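Dipeptide Epimerase (Enterococcus faecalis V583, PDB 3JVA) belongs to the mandelate racemase/muconate lactonizing enzyme family of the enolase superfamily and holds a magnesium ion in its barrel domain. Local coordinates at residues Glu326-Pro329 with Ser335-Ala338; Cys288-Met293 with Thr302-Leu307; Ala105-Met110 with Leu116-Leu121; Lys276-Cys281 with Lys312-Ala317; Phe79-Ile84 with Gly270-Leu275. One frame throughout, in Å; residues are numbered along the deposited sequence.

Contact 1 (Glu326-Pro329 with Ser335-Ala338); sequences ETAP and SLEA
The carbonyl oxygen Thr327 O meets only a methyl across this contact, CD1 of Leu336 at 4.1 Å, and no hydrogen bond joins 326-329 to 335-338. The polar links go to other parts of the chain: Ser335 O accepts from Thr322 OG1, and the backbone of Glu326 pairs with that of Lys14 in strand 3-21. Between the two loops the contact is made by the isobutyl group of Leu336. Its CG stands anti to the carbonyl carbon (chi1 -65°), and the branch is spread so that the two methyls take different targets. CD1 lies against the peptide of Thr327, while CD2 presses onto CB of Ala328 at 3.3 Å, tighter than a usual van der Waals contact between carbons. Leu336 CG itself is 4.1 Å from Ala328 CB, behind its methyl. The loops flank the short strand 331-332, where the chain runs out and doubles back at the surface of the barrel domain; the closest CA atoms across them, Ala328 CA and Leu336 CA, are 6.8 Å apart. Leu336 also rests on Leu325, and Thr327 and Pro329 touch Ile13 of strand 3-21, tying the loop to the N-terminal part of the chain. With one alanine methyl and one forked leucine doing the work, the attraction is dispersive and short-ranged, so it depends on close fit and carries no directional bond.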
# COMPACT_ATOMS: atom_id res chain seq x y z
N GLU B 326 -24.33 -21.00 43.12
CA GLU B 326 -24.77 -21.64 44.36
C GLU B 326 -25.98 -22.53 44.14
O GLU B 326 -26.20 -23.49 44.88
CB GLU B 326 -25.08 -20.60 45.43
CG GLU B 326 -23.85 -20.04 46.12
CD GLU B 326 -23.13 -21.07 46.98
OE1 GLU B 326 -22.08 -20.72 47.56
OE2 GLU B 326 -23.61 -22.22 47.08
N THR B 327 -26.78 -22.21 43.13
CA THR B 327 -27.95 -23.02 42.82
C THR B 327 -28.32 -22.80 41.35
O THR B 327 -27.92 -21.80 40.75
CB THR B 327 -29.13 -22.66 43.76
OG1 THR B 327 -30.13 -23.68 43.67
CG2 THR B 327 -29.74 -21.31 43.39
N ALA B 328 -29.07 -23.74 40.78
CA ALA B 328 -29.47 -23.65 39.37
C ALA B 328 -30.75 -22.85 39.18
O ALA B 328 -31.75 -23.10 39.85
CB ALA B 328 -29.65 -25.04 38.80
N PRO B 329 -30.73 -21.87 38.26
CA PRO B 329 -31.92 -21.05 38.01
C PRO B 329 -32.99 -21.78 37.21
O PRO B 329 -34.15 -21.36 37.18
CB PRO B 329 -31.34 -19.84 37.26
CG PRO B 329 -30.21 -20.46 36.46
CD PRO B 329 -29.57 -21.41 37.47
N SER B 335 -25.10 -28.94 33.68
CA SER B 335 -25.21 -29.02 35.14
C SER B 335 -24.26 -28.13 35.93
O SER B 335 -23.28 -27.62 35.40
CB SER B 335 -25.01 -30.47 35.59
OG SER B 335 -25.99 -31.32 35.02
N LEU B 336 -24.56 -27.98 37.22
CA LEU B 336 -23.74 -27.17 38.12
C LEU B 336 -22.47 -27.94 38.46
O LEU B 336 -21.50 -27.36 38.94
CB LEU B 336 -24.49 -26.87 39.42
CG LEU B 336 -25.75 -26.01 39.41
CD1 LEU B 336 -25.41 -24.59 38.98
CD2 LEU B 336 -26.76 -26.63 38.48
N GLU B 337 -22.50 -29.25 38.23
CA GLU B 337 -21.37 -30.11 38.54
C GLU B 337 -20.11 -29.73 37.77
O GLU B 337 -20.13 -29.63 36.54
CB GLU B 337 -21.74 -31.56 38.22
CG GLU B 337 -20.72 -32.59 38.67
CD GLU B 337 -21.12 -34.00 38.28
OE1 GLU B 337 -21.15 -34.30 37.07
OE2 GLU B 337 -21.41 -34.81 39.18
N ALA B 338 -19.01 -29.51 38.49
CA ALA B 338 -17.75 -29.14 37.85
C ALA B 338 -17.15 -30.36 37.15
O ALA B 338 -16.59 -31.25 37.79
CB ALA B 338 -16.78 -28.58 38.89

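Contact 2 (Cys288-Met293 with Thr302-Leu307); sequences CMIGCM and TAAAHL
This is a buried strand-to-helix contact within a beta-alpha-beta unit of the barrel: Ile290 on strand 287-290 reaches outward from the sheet to Ala304 and Leu307 on helix 298-310, the helix that follows it. The backbones are well separated, with Ile290 CA and Ala304 CA 7.1 Å apart, and side chains fill the gap. Ile290 extends its longer branch across, CG1 anti to the backbone N (chi1 -175°), and the terminal methyl does the touching. CD1 comes down on CB of Ala304 at 3.6 Å and also lies 3.9 Å from Ala304 O, so it rests on both the methyl and the carbonyl of one helical residue. One turn further along, CD2 of Leu307 approaches the same Ile290 CD1 from a second direction at 4.0 Å. At Ala304, which has only a methyl, the helix stands closest to Ile290, whereas Leu307 bridges a wider gap with its full length. Ile314 of the neighbouring strand touches both Ile290 and Leu307, and Leu307 goes on to meet Ala274 and Leu275 of helix 271-284, which carries the apolar layer on round the barrel. Such a layer between parallel strands and the helices outside them, built by repeated right-handed beta-alpha-beta crossovers, is characteristic of the TIM-barrel domain of the enolase superfamily.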
# COMPACT_ATOMS: atom_id res chain seq x y z
N CYS B 288 -11.68 -20.49 16.51
CA CYS B 288 -12.47 -19.74 17.47
C CYS B 288 -12.61 -20.46 18.80
O CYS B 288 -12.57 -21.68 18.87
CB CYS B 288 -13.88 -19.49 16.93
SG CYS B 288 -13.98 -18.22 15.64
N MET B 289 -12.74 -19.68 19.86
CA MET B 289 -12.99 -20.23 21.18
C MET B 289 -14.30 -19.56 21.55
O MET B 289 -14.67 -18.56 20.94
CB MET B 289 -11.93 -19.82 22.20
CG MET B 289 -12.26 -20.29 23.62
SD MET B 289 -10.89 -20.10 24.81
CE MET B 289 -11.26 -18.52 25.51
N ILE B 290 -15.03 -20.12 22.50
CA ILE B 290 -16.26 -19.48 22.92
C ILE B 290 -16.19 -19.39 24.44
O ILE B 290 -15.84 -20.37 25.11
CB ILE B 290 -17.53 -20.26 22.46
CG1 ILE B 290 -18.78 -19.46 22.83
CG2 ILE B 290 -17.56 -21.65 23.07
CD1 ILE B 290 -20.03 -19.81 22.02
N GLY B 291 -16.49 -18.21 24.96
CA GLY B 291 -16.43 -17.99 26.40
C GLY B 291 -17.77 -17.62 27.00
O GLY B 291 -18.82 -17.87 26.40
N CYS B 292 -17.74 -17.01 28.18
CA CYS B 292 -18.96 -16.62 28.87
C CYS B 292 -18.75 -15.38 29.73
O CYS B 292 -17.61 -14.98 29.98
CB CYS B 292 -19.48 -17.77 29.75
SG CYS B 292 -18.32 -18.30 31.03
N MET B 293 -19.85 -14.79 30.17
CA MET B 293 -19.82 -13.60 31.01
C MET B 293 -19.82 -14.03 32.47
O MET B 293 -20.23 -15.14 32.80
CB MET B 293 -21.05 -12.72 30.77
CG MET B 293 -21.33 -12.40 29.32
SD MET B 293 -19.99 -11.50 28.54
CE MET B 293 -20.16 -9.91 29.34
N THR B 302 -25.51 -23.26 28.19
CA THR B 302 -26.01 -24.37 27.39
C THR B 302 -26.07 -24.01 25.91
O THR B 302 -25.67 -24.80 25.05
CB THR B 302 -27.39 -24.82 27.91
OG1 THR B 302 -27.26 -25.19 29.29
CG2 THR B 302 -27.90 -26.02 27.12
N ALA B 303 -26.56 -22.80 25.61
CA ALA B 303 -26.64 -22.36 24.23
C ALA B 303 -25.24 -22.37 23.62
O ALA B 303 -25.02 -22.90 22.53
CB ALA B 303 -27.25 -20.96 24.16
N ALA B 304 -24.29 -21.79 24.34
CA ALA B 304 -22.91 -21.74 23.86
C ALA B 304 -22.31 -23.13 23.65
O ALA B 304 -21.58 -23.35 22.69
CB ALA B 304 -22.05 -20.92 24.82
N ALA B 305 -22.63 -24.06 24.55
CA ALA B 305 -22.10 -25.42 24.46
C ALA B 305 -22.63 -26.14 23.22
O ALA B 305 -21.88 -26.85 22.55
CB ALA B 305 -22.45 -26.20 25.73
N HIS B 306 -23.91 -25.97 22.91
CA HIS B 306 -24.49 -26.60 21.73
C HIS B 306 -23.80 -26.05 20.48
O HIS B 306 -23.48 -26.79 19.56
CB HIS B 306 -26.00 -26.34 21.66
CG HIS B 306 -26.81 -27.28 22.50
ND1 HIS B 306 -27.38 -28.42 21.99
CD2 HIS B 306 -27.09 -27.27 23.83
CE1 HIS B 306 -27.98 -29.09 22.97
NE2 HIS B 306 -27.81 -28.41 24.09
N LEU B 307 -23.58 -24.74 20.46
CA LEU B 307 -22.91 -24.11 19.32
C LEU B 307 -21.47 -24.61 19.19
O LEU B 307 -21.03 -24.96 18.09
CB LEU B 307 -22.89 -22.59 19.50
CG LEU B 307 -22.13 -21.84 18.39
CD1 LEU B 307 -22.75 -22.14 17.03
CD2 LEU B 307 -22.15 -20.36 18.69

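Contact 3 (Ala105-Met110 with Leu116-Leu121); sequences ACYDLM and LPLYQL
Tyr107 is the first residue of 105-110 to reach the second segment, where its CB lies 3.8 Å from CD1 of Leu118. This is helix-against-helix packing in the N-terminal domain of the enolase type: long helix 96-114 ends, the chain turns back, and the short, weakly bonded helix at about 118-121 folds against it. Leu118 carries CG anti to its own N (chi1 -177°), which pushes the fork out to the long helix. There CD1 also sits 3.7 Å from Tyr107 O and skirts the ring at CD2, in an oblique approach. Next along, at Asp108, the bond to CB points away from the partner segment. Its two carboxylate oxygens are buried and each takes a backbone N-H, OD1 that of Leu350 and OD2 that of Tyr45, so this side of the helix is bonded to the C-terminal end of the chain and to the antiparallel sheet. Leu109 lies against Ile36 and Thr38 of that sheet. Met110 then touches the second segment through its CB, 3.8 Å from CD1 of Leu121, while its thioether end leads off elsewhere. Leu121 also packs on Leu121 of the second subunit. The two leucines thus meet the helix three residues apart, at Tyr107 and Met110, which are themselves in touch: the bend at Met110 chi3 (-135°) brings methyl CE over the centre of the Tyr107 ring, 3.7 Å above its plane.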
# COMPACT_ATOMS: atom_id res chain seq x y z
N ALA B 105 -33.58 -18.09 22.85
CA ALA B 105 -34.91 -18.65 23.05
C ALA B 105 -35.51 -19.11 21.71
O ALA B 105 -36.22 -20.11 21.66
CB ALA B 105 -35.82 -17.63 23.72
N CYS B 106 -35.23 -18.37 20.64
CA CYS B 106 -35.75 -18.76 19.32
C CYS B 106 -35.10 -20.05 18.84
O CYS B 106 -35.77 -20.91 18.28
CB CYS B 106 -35.52 -17.64 18.30
SG CYS B 106 -36.61 -16.22 18.52
N TYR B 107 -33.79 -20.18 19.04
CA TYR B 107 -33.13 -21.40 18.63
C TYR B 107 -33.63 -22.57 19.48
O TYR B 107 -33.74 -23.69 18.99
CB TYR B 107 -31.61 -21.28 18.72
CG TYR B 107 -30.99 -20.60 17.52
CD1 TYR B 107 -30.72 -19.24 17.53
CD2 TYR B 107 -30.70 -21.33 16.36
CE1 TYR B 107 -30.17 -18.61 16.41
CE2 TYR B 107 -30.15 -20.71 15.24
CZ TYR B 107 -29.89 -19.35 15.27
OH TYR B 107 -29.34 -18.73 14.17
N ASP B 108 -33.93 -22.31 20.75
CA ASP B 108 -34.44 -23.37 21.63
C ASP B 108 -35.77 -23.84 21.04
O ASP B 108 -36.02 -25.05 20.94
CB ASP B 108 -34.63 -22.84 23.06
CG ASP B 108 -35.00 -23.94 24.05
OD1 ASP B 108 -34.77 -25.13 23.75
OD2 ASP B 108 -35.52 -23.61 25.14
N LEU B 109 -36.59 -22.88 20.62
CA LEU B 109 -37.89 -23.19 20.02
C LEU B 109 -37.72 -23.96 18.71
O LEU B 109 -38.50 -24.85 18.41
CB LEU B 109 -38.70 -21.90 19.77
CG LEU B 109 -39.42 -21.32 21.00
CD1 LEU B 109 -40.00 -19.94 20.67
CD2 LEU B 109 -40.55 -22.28 21.43
N MET B 110 -36.70 -23.61 17.92
CA MET B 110 -36.46 -24.32 16.67
C MET B 110 -36.18 -25.79 16.97
O MET B 110 -36.71 -26.69 16.31
CB MET B 110 -35.25 -23.72 15.94
CG MET B 110 -35.51 -22.35 15.33
SD MET B 110 -34.11 -21.83 14.31
CE MET B 110 -33.92 -20.10 14.85
N LEU B 116 -35.30 -31.91 17.91
CA LEU B 116 -33.88 -32.20 17.77
C LEU B 116 -33.08 -31.38 18.77
O LEU B 116 -33.46 -30.25 19.11
CB LEU B 116 -33.40 -31.82 16.37
CG LEU B 116 -33.93 -32.56 15.15
CD1 LEU B 116 -33.54 -31.82 13.89
CD2 LEU B 116 -33.39 -33.97 15.13
N PRO B 117 -31.97 -31.94 19.27
CA PRO B 117 -31.14 -31.20 20.22
C PRO B 117 -30.59 -30.04 19.39
O PRO B 117 -30.37 -30.20 18.18
CB PRO B 117 -30.03 -32.20 20.58
CG PRO B 117 -30.70 -33.52 20.39
CD PRO B 117 -31.49 -33.32 19.12
N LEU B 118 -30.36 -28.90 20.01
CA LEU B 118 -29.88 -27.74 19.27
C LEU B 118 -28.61 -27.94 18.45
O LEU B 118 -28.52 -27.45 17.33
CB LEU B 118 -29.70 -26.55 20.22
CG LEU B 118 -29.26 -25.22 19.58
CD1 LEU B 118 -30.22 -24.83 18.45
CD2 LEU B 118 -29.23 -24.15 20.66
N TYR B 119 -27.63 -28.66 18.99
CA TYR B 119 -26.39 -28.86 18.24
C TYR B 119 -26.60 -29.49 16.87
O TYR B 119 -25.77 -29.32 15.98
CB TYR B 119 -25.39 -29.68 19.07
CG TYR B 119 -25.76 -31.12 19.30
CD1 TYR B 119 -25.60 -32.07 18.29
CD2 TYR B 119 -26.28 -31.54 20.52
CE1 TYR B 119 -25.94 -33.41 18.50
CE2 TYR B 119 -26.63 -32.87 20.74
CZ TYR B 119 -26.45 -33.80 19.73
OH TYR B 119 -26.79 -35.12 19.94
N GLN B 120 -27.71 -30.20 16.69
CA GLN B 120 -27.98 -30.83 15.40
C GLN B 120 -28.42 -29.80 14.37
O GLN B 120 -28.27 -30.01 13.17
CB GLN B 120 -29.06 -31.91 15.55
CG GLN B 120 -28.62 -33.09 16.41
CD GLN B 120 -27.57 -33.96 15.74
OE1 GLN B 120 -26.77 -33.49 14.93
NE2 GLN B 120 -27.56 -35.24 16.08
N LEU B 121 -28.95 -28.68 14.84
CA LEU B 121 -29.38 -27.62 13.93
C LEU B 121 -28.27 -26.62 13.65
O LEU B 121 -28.40 -25.77 12.77
CB LEU B 121 -30.57 -26.85 14.51
CG LEU B 121 -31.90 -27.59 14.70
CD1 LEU B 121 -32.92 -26.65 15.32
CD2 LEU B 121 -32.39 -28.10 13.35

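Contact 4 (Lys276-Cys281 with Lys312-Ala317); sequences KINQIC and KNITRA
Helix 271-284 passes the loop leading into strand 314-317 most closely where Asn278 CA and Asn313 CA stand 6.7 Å apart, with both side chains directed into the gap. Asn278 swings its amide over, CG anti to the backbone N (chi1 -173°), and its OD1 receives Asn313 ND2 at 3.0 Å with an N-H...O angle of 152°. The donor lies above the carbonyl plane of Asn278, 40° out of it, whereas the acceptor is close to the amide plane of Asn313. Asn313 ND2 has a further acceptor, Ile286 O, its stronger partner, so this buried amide nitrogen is used twice. In the TIM barrel the contact fixes an outer helix to the entrance of the last parallel strand, skipping over strand 287-290, whose Cys288 touches both asparagines. A water completes the link, accepting from Asn278 ND2 at 3.1 Å and from Asn313 N at 2.8 Å; both ends of the Asn278 amide are therefore tied, which sets its rotation. Ile314 CG1 lies 3.6 Å from Asn278 OD1, and from another direction Cys281 CB comes to 4.0 Å from Asn313 ND2. Lys312 N, next door, is bonded to Glu82 of the second subunit.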
# COMPACT_ATOMS: atom_id res chain seq x y z
N LYS B 276 -21.81 -16.34 12.18
CA LYS B 276 -21.14 -15.50 11.19
C LYS B 276 -19.68 -15.32 11.57
O LYS B 276 -18.79 -15.44 10.72
CB LYS B 276 -21.79 -14.12 11.10
CG LYS B 276 -23.23 -14.12 10.60
CD LYS B 276 -23.74 -12.70 10.56
CE LYS B 276 -25.20 -12.62 10.14
NZ LYS B 276 -25.68 -11.21 10.27
N ILE B 277 -19.44 -15.02 12.84
CA ILE B 277 -18.08 -14.84 13.31
C ILE B 277 -17.24 -16.09 13.04
O ILE B 277 -16.15 -16.01 12.48
CB ILE B 277 -18.04 -14.52 14.83
CG1 ILE B 277 -18.67 -13.15 15.09
CG2 ILE B 277 -16.59 -14.54 15.32
CD1 ILE B 277 -18.93 -12.84 16.56
N ASN B 278 -17.77 -17.25 13.42
CA ASN B 278 -17.03 -18.48 13.21
C ASN B 278 -16.76 -18.80 11.73
O ASN B 278 -15.67 -19.25 11.39
CB ASN B 278 -17.74 -19.66 13.86
CG ASN B 278 -16.91 -20.92 13.80
OD1 ASN B 278 -15.77 -20.93 14.24
ND2 ASN B 278 -17.49 -21.98 13.24
N GLN B 279 -17.75 -18.57 10.87
CA GLN B 279 -17.57 -18.85 9.44
C GLN B 279 -16.54 -17.90 8.83
O GLN B 279 -15.76 -18.29 7.96
CB GLN B 279 -18.89 -18.70 8.68
CG GLN B 279 -19.97 -19.66 9.13
CD GLN B 279 -21.30 -19.37 8.46
OE1 GLN B 279 -21.63 -18.21 8.18
NE2 GLN B 279 -22.08 -20.41 8.22
N ILE B 280 -16.55 -16.65 9.27
CA ILE B 280 -15.58 -15.67 8.78
C ILE B 280 -14.18 -16.10 9.20
O ILE B 280 -13.25 -16.10 8.39
CB ILE B 280 -15.87 -14.26 9.34
CG1 ILE B 280 -17.14 -13.69 8.69
CG2 ILE B 280 -14.66 -13.35 9.09
CD1 ILE B 280 -17.71 -12.47 9.41
N CYS B 281 -14.04 -16.48 10.47
CA CYS B 281 -12.74 -16.90 11.00
C CYS B 281 -12.27 -18.19 10.33
O CYS B 281 -11.11 -18.29 9.91
CB CYS B 281 -12.83 -17.11 12.51
SG CYS B 281 -13.04 -15.59 13.47
N LYS B 312 -17.11 -27.23 13.97
CA LYS B 312 -15.73 -27.71 13.97
C LYS B 312 -14.69 -26.64 14.31
O LYS B 312 -13.74 -26.90 15.05
CB LYS B 312 -15.40 -28.32 12.61
CG LYS B 312 -13.93 -28.66 12.41
CD LYS B 312 -13.69 -29.21 11.01
CE LYS B 312 -12.21 -29.42 10.75
NZ LYS B 312 -11.60 -30.35 11.74
N ASN B 313 -14.87 -25.44 13.76
CA ASN B 313 -13.89 -24.38 13.99
C ASN B 313 -13.89 -23.76 15.39
O ASN B 313 -12.98 -22.99 15.71
CB ASN B 313 -14.04 -23.28 12.93
CG ASN B 313 -12.81 -22.40 12.85
OD1 ASN B 313 -11.71 -22.88 12.58
ND2 ASN B 313 -13.00 -21.11 13.09
N ILE B 314 -14.89 -24.06 16.21
CA ILE B 314 -14.88 -23.55 17.58
C ILE B 314 -14.18 -24.70 18.29
O ILE B 314 -14.81 -25.66 18.73
CB ILE B 314 -16.31 -23.33 18.14
CG1 ILE B 314 -17.04 -22.27 17.29
CG2 ILE B 314 -16.24 -22.84 19.59
CD1 ILE B 314 -18.45 -21.95 17.79
N THR B 315 -12.86 -24.58 18.38
CA THR B 315 -12.01 -25.62 18.94
C THR B 315 -11.69 -25.55 20.42
O THR B 315 -11.12 -26.49 20.96
CB THR B 315 -10.70 -25.65 18.18
OG1 THR B 315 -10.03 -24.39 18.35
CG2 THR B 315 -10.95 -25.87 16.70
N ARG B 316 -12.03 -24.44 21.05
CA ARG B 316 -11.78 -24.25 22.48
C ARG B 316 -13.04 -23.72 23.15
O ARG B 316 -13.86 -23.06 22.51
CB ARG B 316 -10.64 -23.25 22.70
CG ARG B 316 -9.29 -23.71 22.18
CD ARG B 316 -8.22 -22.70 22.57
NE ARG B 316 -6.86 -23.12 22.24
CZ ARG B 316 -6.28 -22.95 21.06
NH1 ARG B 316 -6.93 -22.35 20.06
NH2 ARG B 316 -5.03 -23.35 20.88
N ALA B 317 -13.20 -24.02 24.43
CA ALA B 317 -14.36 -23.56 25.18
C ALA B 317 -14.00 -23.17 26.61
O ALA B 317 -13.26 -23.87 27.29
CB ALA B 317 -15.44 -24.63 25.18
O HOH W 1 -16.79 -24.69 11.92

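Contact 5 (Phe79-Ile84 with Gly270-Leu275); sequences FNIEKI and GIHEAL
Two helix starts meet at the boundary between the N-terminal domain and the barrel domain: Ile81 and Glu82, in the first turn of helix 81-91, converge on His272, in the first turn of helix 271-284. Their CA atoms come nearest at Ile81 and His272, 7.5 Å apart. The aliphatic part is plain: Ile81 CG1 lies 4.0 Å from both CB and CG of His272, the two side chains sliding past one another in opposite directions, and Ile81 CG2 leans obliquely on the ring. Glu82 arrives by a detour. Its chain folds at chi2 (-78°) and brings the carboxylate round to the edge of the imidazole, near its plane, with carboxylate and ring planes 49° apart. The imidazole is probably modelled turned over and sits too close to OE2, so the detail of this approach is doubtful. The other oxygen, OE1, accepts from Lys312 N of the second subunit, which takes this glutamate into the interface with that subunit. His272 also stacks on His85 and touches Tyr107 of helix 96-114. At the head of helix 271-284, Gly270 is the N-cap residue, with backbone angles suited to glycine, and the next N-H, of Ile271, goes to Asp103 OD2. Helix 81-91 is capped by a side chain: Asn80 OD1 accepts from Lys83 N at 3.0 Å, with an N-H...O angle of 152°.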
# COMPACT_ATOMS: atom_id res chain seq x y z
N PHE B 79 -38.43 -19.61 13.53
CA PHE B 79 -37.49 -20.04 12.50
C PHE B 79 -37.03 -18.88 11.63
O PHE B 79 -35.99 -18.94 10.98
CB PHE B 79 -38.11 -21.13 11.63
CG PHE B 79 -38.01 -22.50 12.24
CD1 PHE B 79 -36.81 -23.20 12.20
CD2 PHE B 79 -39.10 -23.06 12.89
CE1 PHE B 79 -36.69 -24.44 12.82
CE2 PHE B 79 -38.99 -24.31 13.50
CZ PHE B 79 -37.78 -24.99 13.47
N ASN B 80 -37.83 -17.82 11.61
CA ASN B 80 -37.49 -16.64 10.82
C ASN B 80 -36.50 -15.83 11.65
O ASN B 80 -36.76 -14.68 12.03
CB ASN B 80 -38.74 -15.82 10.53
CG ASN B 80 -38.51 -14.77 9.46
OD1 ASN B 80 -37.37 -14.53 9.05
ND2 ASN B 80 -39.59 -14.15 9.00
N ILE B 81 -35.36 -16.45 11.93
CA ILE B 81 -34.32 -15.80 12.74
C ILE B 81 -33.76 -14.59 11.99
O ILE B 81 -33.27 -13.63 12.59
CB ILE B 81 -33.19 -16.82 13.08
CG1 ILE B 81 -32.23 -16.22 14.10
CG2 ILE B 81 -32.45 -17.23 11.82
CD1 ILE B 81 -32.86 -15.95 15.47
N GLU B 82 -33.86 -14.63 10.66
CA GLU B 82 -33.40 -13.54 9.81
C GLU B 82 -34.22 -12.28 10.11
O GLU B 82 -33.66 -11.21 10.34
CB GLU B 82 -33.55 -13.93 8.33
CG GLU B 82 -32.52 -14.95 7.86
CD GLU B 82 -31.16 -14.33 7.58
OE1 GLU B 82 -31.02 -13.66 6.54
OE2 GLU B 82 -30.24 -14.50 8.39
N LYS B 83 -35.55 -12.41 10.13
CA LYS B 83 -36.39 -11.26 10.42
C LYS B 83 -36.34 -10.86 11.88
O LYS B 83 -36.36 -9.68 12.22
CB LYS B 83 -37.85 -11.53 10.02
CG LYS B 83 -38.77 -10.33 10.25
CD LYS B 83 -40.19 -10.57 9.74
CE LYS B 83 -41.09 -9.36 10.02
NZ LYS B 83 -42.48 -9.51 9.46
N ILE B 84 -36.26 -11.85 12.77
CA ILE B 84 -36.21 -11.53 14.19
C ILE B 84 -35.01 -10.63 14.48
O ILE B 84 -35.13 -9.66 15.22
CB ILE B 84 -36.18 -12.83 15.04
CG1 ILE B 84 -37.56 -13.49 14.98
CG2 ILE B 84 -35.81 -12.51 16.48
CD1 ILE B 84 -37.62 -14.90 15.52
N GLY B 270 -26.09 -13.23 20.28
CA GLY B 270 -26.69 -14.52 19.97
C GLY B 270 -26.01 -15.46 19.01
O GLY B 270 -25.00 -15.14 18.40
N ILE B 271 -26.61 -16.65 18.88
CA ILE B 271 -26.10 -17.70 18.02
C ILE B 271 -26.04 -17.28 16.56
O ILE B 271 -25.07 -17.59 15.85
CB ILE B 271 -26.96 -18.98 18.16
CG1 ILE B 271 -26.75 -19.57 19.57
CG2 ILE B 271 -26.59 -20.01 17.09
CD1 ILE B 271 -27.75 -20.65 19.95
N HIS B 272 -27.06 -16.56 16.09
CA HIS B 272 -27.10 -16.12 14.70
C HIS B 272 -25.84 -15.36 14.29
O HIS B 272 -25.27 -15.60 13.21
CB HIS B 272 -28.34 -15.24 14.48
CG HIS B 272 -28.57 -14.85 13.06
ND1 HIS B 272 -29.15 -15.70 12.13
CD2 HIS B 272 -28.32 -13.69 12.40
CE1 HIS B 272 -29.25 -15.07 10.97
NE2 HIS B 272 -28.75 -13.86 11.11
N GLU B 273 -25.39 -14.44 15.15
CA GLU B 273 -24.21 -13.64 14.87
C GLU B 273 -22.93 -14.45 15.14
O GLU B 273 -21.94 -14.32 14.43
CB GLU B 273 -24.21 -12.37 15.74
CG GLU B 273 -23.11 -11.37 15.40
CD GLU B 273 -23.38 -10.59 14.12
OE1 GLU B 273 -24.48 -10.72 13.54
OE2 GLU B 273 -22.49 -9.82 13.70
N ALA B 274 -22.97 -15.30 16.17
CA ALA B 274 -21.82 -16.13 16.50
C ALA B 274 -21.46 -17.03 15.31
O ALA B 274 -20.29 -17.28 15.03
CB ALA B 274 -22.12 -16.98 17.73
N LEU B 275 -22.47 -17.53 14.61
CA LEU B 275 -22.22 -18.37 13.46
C LEU B 275 -21.45 -17.60 12.38
O LEU B 275 -20.54 -18.14 11.76
CB LEU B 275 -23.53 -18.91 12.89
CG LEU B 275 -24.14 -20.06 13.70
CD1 LEU B 275 -25.58 -20.29 13.24
CD2 LEU B 275 -23.30 -21.31 13.54

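Contacts 2 and 4 share one corner of the barrel, their centres 10 Å apart: strands 287-290 and 314-317 are sheet neighbours, linked by a probable hydrogen bond from Cys288 N to Asn313 O at 2.9 Å. Helix 271-284 serves contact 5 at its start and contact 4 just after. Contact 5 touches contact 3 where Tyr107 OH lies 3.5 Å from His272 CA, and contact 3 reaches contact 2 through His306 ND1 and Tyr119 N, 3.0 Å apart. Contact 1 stands apart at the surface, about 27 Å from contact 4 between centres. The magnesium ion, bound by Asp189, Glu215 and Asp240, is about 11 Å from the side chain of Ile290 in contact 2.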